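Local coordinates for Glyoxalase/bleomycin resistance protein/dioxygenase (Nostoc punctiforme PCC 73102, PDB 3KOL) that binds cobalt and probably acts as a metal-dependent enzyme of the glyoxalase/bleomycin resistance/dioxygenase superfamily, at residues A[25-37]-A[136-148]. Sequence-based numbering, arbitrary orientation.
With CO (cobalt (II) ion), chain C.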
loop_
_atom_site.group_PDB
_atom_site.type_symbol
_atom_site.label_atom_id
_atom_site.label_comp_id
_atom_site.label_asym_id
_atom_site.label_seq_id
_atom_site.Cartn_x
_atom_site.Cartn_y
_atom_site.Cartn_z
ATOM N N LEU A 25 -4.028 -2.749 -6.461
ATOM C CA LEU A 25 -3.904 -1.719 -7.474
ATOM C C LEU A 25 -4.799 -2.090 -8.648
ATOM O O LEU A 25 -4.987 -3.271 -8.940
ATOM C CB LEU A 25 -2.459 -1.619 -7.984
ATOM C CG LEU A 25 -1.281 -1.444 -7.016
ATOM C CD1 LEU A 25 0.016 -1.317 -7.822
ATOM C CD2 LEU A 25 -1.480 -0.210 -6.156
ATOM N N ASN A 26 -5.370 -1.080 -9.298
ATOM C CA ASN A 26 -6.188 -1.300 -10.487
ATOM C C ASN A 26 -5.260 -0.963 -11.646
ATOM O O ASN A 26 -4.628 0.093 -11.642
ATOM C CB ASN A 26 -7.389 -0.358 -10.526
ATOM C CG ASN A 26 -8.426 -0.706 -9.493
ATOM O OD1 ASN A 26 -8.614 -1.878 -9.165
ATOM N ND2 ASN A 26 -9.115 0.307 -8.977
ATOM N N VAL A 27 -5.170 -1.852 -12.628
ATOM C CA VAL A 27 -4.287 -1.617 -13.763
ATOM C C VAL A 27 -5.044 -1.708 -15.088
ATOM O O VAL A 27 -5.857 -2.612 -15.287
ATOM C CB VAL A 27 -3.139 -2.635 -13.763
ATOM C CG1 VAL A 27 -2.364 -2.528 -12.449
ATOM C CG2 VAL A 27 -3.680 -4.042 -13.928
ATOM N N GLN A 28 -4.776 -0.769 -15.988
ATOM C CA GLN A 28 -5.451 -0.753 -17.285
ATOM C C GLN A 28 -4.906 -1.842 -18.211
ATOM O O GLN A 28 -5.658 -2.439 -18.984
ATOM C CB GLN A 28 -5.291 0.625 -17.942
ATOM C CG GLN A 28 -6.279 0.892 -19.075
ATOM C CD GLN A 28 -5.907 0.196 -20.370
ATOM O OE1 GLN A 28 -6.771 -0.302 -21.096
ATOM N NE2 GLN A 28 -4.616 0.180 -20.681
ATOM N N ASP A 29 -3.603 -2.101 -18.118
ATOM C CA ASP A 29 -2.945 -3.105 -18.953
ATOM C C ASP A 29 -2.312 -4.185 -18.072
ATOM O O ASP A 29 -1.166 -4.052 -17.646
ATOM C CB ASP A 29 -1.860 -2.438 -19.807
ATOM C CG ASP A 29 -1.319 -3.355 -20.892
ATOM O OD1 ASP A 29 -1.223 -4.576 -20.656
ATOM O OD2 ASP A 29 -0.970 -2.847 -21.979
HETATM N N MSE A 30 -3.054 -5.259 -17.823
HETATM C CA MSE A 30 -2.575 -6.345 -16.969
HETATM C C MSE A 30 -1.202 -6.918 -17.320
HETATM O O MSE A 30 -0.369 -7.104 -16.437
HETATM C CB MSE A 30 -3.605 -7.480 -16.935
HETATM C CG MSE A 30 -3.184 -8.680 -16.086
HETATM SE SE MSE A 30 -2.775 -8.213 -14.241
HETATM C CE MSE A 30 -4.575 -8.238 -13.531
ATOM N N GLN A 31 -0.954 -7.204 -18.593
ATOM C CA GLN A 31 0.337 -7.771 -18.970
ATOM C C GLN A 31 1.490 -6.784 -18.791
ATOM O O GLN A 31 2.600 -7.185 -18.442
ATOM C CB GLN A 31 0.286 -8.296 -20.408
ATOM C CG GLN A 31 -0.795 -9.357 -20.609
ATOM C CD GLN A 31 -0.669 -10.524 -19.636
ATOM O OE1 GLN A 31 -1.668 -10.992 -19.076
ATOM N NE2 GLN A 31 0.556 -11.007 -19.442
ATOM N N ALA A 32 1.234 -5.500 -19.024
ATOM C CA ALA A 32 2.278 -4.493 -18.850
ATOM C C ALA A 32 2.629 -4.421 -17.365
ATOM O O ALA A 32 3.792 -4.249 -16.997
ATOM C CB ALA A 32 1.795 -3.132 -19.344
ATOM N N SER A 33 1.618 -4.567 -16.514
ATOM C CA SER A 33 1.833 -4.523 -15.071
ATOM C C SER A 33 2.468 -5.808 -14.544
ATOM O O SER A 33 3.306 -5.754 -13.642
ATOM C CB SER A 33 0.513 -4.227 -14.351
ATOM O OG SER A 33 0.052 -2.927 -14.702
ATOM N N ARG A 34 2.080 -6.961 -15.089
ATOM C CA ARG A 34 2.692 -8.222 -14.661
ATOM C C ARG A 34 4.165 -8.161 -15.060
ATOM O O ARG A 34 5.037 -8.656 -14.349
ATOM C CB ARG A 34 2.053 -9.433 -15.355
ATOM C CG ARG A 34 0.635 -9.762 -14.925
ATOM C CD ARG A 34 0.147 -11.063 -15.586
ATOM N NE ARG A 34 0.896 -12.241 -15.138
ATOM C CZ ARG A 34 1.764 -12.915 -15.888
ATOM N NH1 ARG A 34 2.003 -12.538 -17.139
ATOM N NH2 ARG A 34 2.391 -13.975 -15.393
ATOM N N TYR A 35 4.443 -7.553 -16.207
ATOM C CA TYR A 35 5.823 -7.446 -16.669
ATOM C C TYR A 35 6.630 -6.550 -15.728
ATOM O O TYR A 35 7.748 -6.881 -15.328
ATOM C CB TYR A 35 5.869 -6.866 -18.080
ATOM C CG TYR A 35 7.203 -7.078 -18.757
ATOM C CD1 TYR A 35 7.541 -8.316 -19.301
ATOM C CD2 TYR A 35 8.143 -6.049 -18.824
ATOM C CE1 TYR A 35 8.785 -8.525 -19.899
ATOM C CE2 TYR A 35 9.391 -6.248 -19.416
ATOM C CZ TYR A 35 9.703 -7.488 -19.951
ATOM O OH TYR A 35 10.929 -7.686 -20.539
ATOM N N PHE A 36 6.049 -5.408 -15.383
ATOM C CA PHE A 36 6.688 -4.436 -14.495
ATOM C C PHE A 36 6.980 -5.026 -13.112
ATOM O O PHE A 36 8.128 -5.078 -12.682
ATOM C CB PHE A 36 5.769 -3.219 -14.345
ATOM C CG PHE A 36 6.352 -2.100 -13.520
ATOM C CD1 PHE A 36 7.258 -1.202 -14.079
ATOM C CD2 PHE A 36 5.960 -1.920 -12.197
ATOM C CE1 PHE A 36 7.760 -0.136 -13.332
ATOM C CE2 PHE A 36 6.456 -0.859 -11.437
ATOM C CZ PHE A 36 7.355 0.035 -12.005
ATOM N N TYR A 37 5.935 -5.466 -12.412
ATOM C CA TYR A 37 6.099 -6.007 -11.066
ATOM C C TYR A 37 6.741 -7.385 -10.972
ATOM O O TYR A 37 7.580 -7.615 -10.107
ATOM C CB TYR A 37 4.743 -6.024 -10.348
ATOM C CG TYR A 37 4.235 -4.632 -10.027
ATOM C CD1 TYR A 37 4.840 -3.864 -9.035
ATOM C CD2 TYR A 37 3.180 -4.072 -10.742
ATOM C CE1 TYR A 37 4.410 -2.565 -8.760
ATOM C CE2 TYR A 37 2.739 -2.769 -10.482
ATOM C CZ TYR A 37 3.359 -2.024 -9.487
ATOM O OH TYR A 37 2.929 -0.739 -9.232
ATOM N N VAL A 136 15.114 5.596 -4.656
ATOM C CA VAL A 136 14.871 5.960 -6.044
ATOM C C VAL A 136 13.374 5.785 -6.281
ATOM O O VAL A 136 12.773 4.812 -5.815
ATOM C CB VAL A 136 15.689 5.072 -7.009
ATOM C CG1 VAL A 136 15.259 3.621 -6.888
ATOM C CG2 VAL A 136 15.523 5.569 -8.443
ATOM N N TYR A 137 12.773 6.742 -6.983
ATOM C CA TYR A 137 11.339 6.729 -7.261
ATOM C C TYR A 137 11.055 6.684 -8.753
ATOM O O TYR A 137 11.741 7.328 -9.548
ATOM C CB TYR A 137 10.680 7.986 -6.684
ATOM C CG TYR A 137 10.940 8.206 -5.217
ATOM C CD1 TYR A 137 9.958 7.934 -4.264
ATOM C CD2 TYR A 137 12.172 8.692 -4.777
ATOM C CE1 TYR A 137 10.199 8.142 -2.910
ATOM C CE2 TYR A 137 12.422 8.901 -3.427
ATOM C CZ TYR A 137 11.433 8.629 -2.500
ATOM O OH TYR A 137 11.675 8.859 -1.167
ATOM N N PHE A 138 10.023 5.937 -9.122
ATOM C CA PHE A 138 9.633 5.797 -10.516
ATOM C C PHE A 138 8.168 5.383 -10.578
ATOM O O PHE A 138 7.636 4.811 -9.629
ATOM C CB PHE A 138 10.526 4.756 -11.202
ATOM C CG PHE A 138 10.654 3.469 -10.433
ATOM C CD1 PHE A 138 9.860 2.372 -10.745
ATOM C CD2 PHE A 138 11.560 3.364 -9.381
ATOM C CE1 PHE A 138 9.963 1.186 -10.023
ATOM C CE2 PHE A 138 11.672 2.184 -8.647
ATOM C CZ PHE A 138 10.870 1.091 -8.971
ATOM N N TYR A 139 7.517 5.684 -11.695
ATOM C CA TYR A 139 6.105 5.356 -11.883
ATOM C C TYR A 139 5.906 4.002 -12.551
ATOM O O TYR A 139 6.727 3.581 -13.373
ATOM C CB TYR A 139 5.438 6.430 -12.742
ATOM C CG TYR A 139 5.462 7.805 -12.125
ATOM C CD1 TYR A 139 4.728 8.080 -10.973
ATOM C CD2 TYR A 139 6.227 8.834 -12.681
ATOM C CE1 TYR A 139 4.751 9.338 -10.389
ATOM C CE2 TYR A 139 6.256 10.101 -12.102
ATOM C CZ TYR A 139 5.514 10.342 -10.955
ATOM O OH TYR A 139 5.528 11.579 -10.359
ATOM N N ASP A 140 4.815 3.321 -12.194
ATOM C CA ASP A 140 4.493 2.031 -12.798
ATOM C C ASP A 140 3.702 2.349 -14.068
ATOM O O ASP A 140 3.438 3.521 -14.344
ATOM C CB ASP A 140 3.708 1.135 -11.811
ATOM C CG ASP A 140 2.223 1.485 -11.699
ATOM O OD1 ASP A 140 1.753 2.497 -12.265
ATOM O OD2 ASP A 140 1.511 0.718 -11.016
ATOM N N PRO A 141 3.329 1.328 -14.864
ATOM C CA PRO A 141 2.578 1.548 -16.108
ATOM C C PRO A 141 1.342 2.445 -16.047
ATOM O O PRO A 141 0.976 3.062 -17.051
ATOM C CB PRO A 141 2.230 0.128 -16.555
ATOM C CG PRO A 141 3.410 -0.657 -16.079
ATOM C CD PRO A 141 3.611 -0.107 -14.681
ATOM N N ASP A 142 0.698 2.518 -14.885
ATOM C CA ASP A 142 -0.506 3.331 -14.736
ATOM C C ASP A 142 -0.242 4.700 -14.128
ATOM O O ASP A 142 -1.151 5.522 -14.023
ATOM C CB ASP A 142 -1.538 2.588 -13.884
ATOM C CG ASP A 142 -2.105 1.375 -14.592
ATOM O OD1 ASP A 142 -2.910 1.564 -15.527
ATOM O OD2 ASP A 142 -1.739 0.236 -14.227
ATOM N N GLY A 143 0.997 4.943 -13.725
ATOM C CA GLY A 143 1.325 6.229 -13.141
ATOM C C GLY A 143 1.379 6.217 -11.626
ATOM O O GLY A 143 1.459 7.276 -11.007
ATOM N N PHE A 144 1.324 5.033 -11.020
ATOM C CA PHE A 144 1.402 4.935 -9.561
ATOM C C PHE A 144 2.879 4.930 -9.178
ATOM O O PHE A 144 3.662 4.139 -9.705
ATOM C CB PHE A 144 0.735 3.652 -9.059
ATOM C CG PHE A 144 0.755 3.512 -7.565
ATOM C CD1 PHE A 144 0.115 4.449 -6.763
ATOM C CD2 PHE A 144 1.435 2.462 -6.958
ATOM C CE1 PHE A 144 0.153 4.345 -5.372
ATOM C CE2 PHE A 144 1.481 2.345 -5.567
ATOM C CZ PHE A 144 0.840 3.289 -4.773
HETATM N N MSE A 145 3.259 5.802 -8.251
HETATM C CA MSE A 145 4.657 5.912 -7.856
HETATM C C MSE A 145 5.193 4.809 -6.952
HETATM O O MSE A 145 4.616 4.500 -5.911
HETATM C CB MSE A 145 4.912 7.266 -7.192
HETATM C CG MSE A 145 6.359 7.480 -6.801
HETATM SE SE MSE A 145 6.623 9.182 -5.932
HETATM C CE MSE A 145 7.055 10.229 -7.505
ATOM N N ILE A 146 6.319 4.233 -7.361
ATOM C CA ILE A 146 6.975 3.170 -6.606
ATOM C C ILE A 146 8.321 3.672 -6.101
ATOM O O ILE A 146 9.013 4.421 -6.786
ATOM C CB ILE A 146 7.231 1.923 -7.485
ATOM C CG1 ILE A 146 5.905 1.377 -8.015
ATOM C CG2 ILE A 146 7.973 0.848 -6.675
ATOM C CD1 ILE A 146 4.946 0.945 -6.920
ATOM N N GLU A 147 8.683 3.278 -4.890
ATOM C CA GLU A 147 9.964 3.669 -4.330
ATOM C C GLU A 147 10.729 2.414 -3.966
ATOM O O GLU A 147 10.151 1.453 -3.475
ATOM C CB GLU A 147 9.774 4.517 -3.065
ATOM C CG GLU A 147 11.057 4.738 -2.249
ATOM C CD GLU A 147 10.796 5.455 -0.934
ATOM O OE1 GLU A 147 9.665 5.943 -0.750
ATOM O OE2 GLU A 147 11.726 5.547 -0.097
ATOM N N ILE A 148 12.020 2.397 -4.264
ATOM C CA ILE A 148 12.861 1.281 -3.858
ATOM C C ILE A 148 13.855 1.961 -2.933
ATOM O O ILE A 148 14.458 2.962 -3.305
ATOM C CB ILE A 148 13.596 0.617 -5.047
ATOM C CG1 ILE A 148 12.594 -0.188 -5.885
ATOM C CG2 ILE A 148 14.708 -0.300 -4.520
ATOM C CD1 ILE A 148 13.217 -0.927 -7.082
HETATM CO CO CO C . 8.696 6.964 0.846
HETATM O O HOH W 1 -1.438 -1.155 -16.677
HETATM O O HOH W 2 0.482 -0.660 -13.276
HETATM O O HOH W 3 9.310 8.792 0.197
HETATM O O HOH W 4 10.667 7.205 1.841
HETATM O O HOH W 5 7.994 8.321 2.441
#
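With CG anti to the backbone N (chi1 -176°), Phe36 extends its ring from helix 30-40 against the turn 140-143, while Asp140, with CG between its backbone N and carbonyl carbon (chi1 79°), turns OD2 to Tyr37. In this vicinal oxygen chelate fold, built of two four-stranded modules, the contact joins helix 30-40 of one module to the type I turn of the other. Asp140 CA and Pro141 CD each lie 3.9 Å from the Phe36 ring centroid, over the same face, as CH-pi contacts; Phe36 CZ lies at the edge of the Phe138 ring, 3.5 Å from Phe138 CE1, the two rings meeting rim to rim. Tyr37 OH donates to the anti side of Asp140 OD2 (2.7 Å). The other oxygen, OD1, accepts from Asp142 N, making an Asx turn, and from Phe144 N on the opposite face, so both carboxylate oxygens are held. Water 2 joins Ser33 OG to Asp142 OD2, and water 1 links that same oxygen to the backbone of Asp29. Strand 145-150 carries Glu147, whose OE1 binds cobalt together with His99 and His22 of the second subunit. Beyond strand 17-27, Gln28 N donates almost straight (171°) to Asp142 OD1, 3.0 Å away on its syn side.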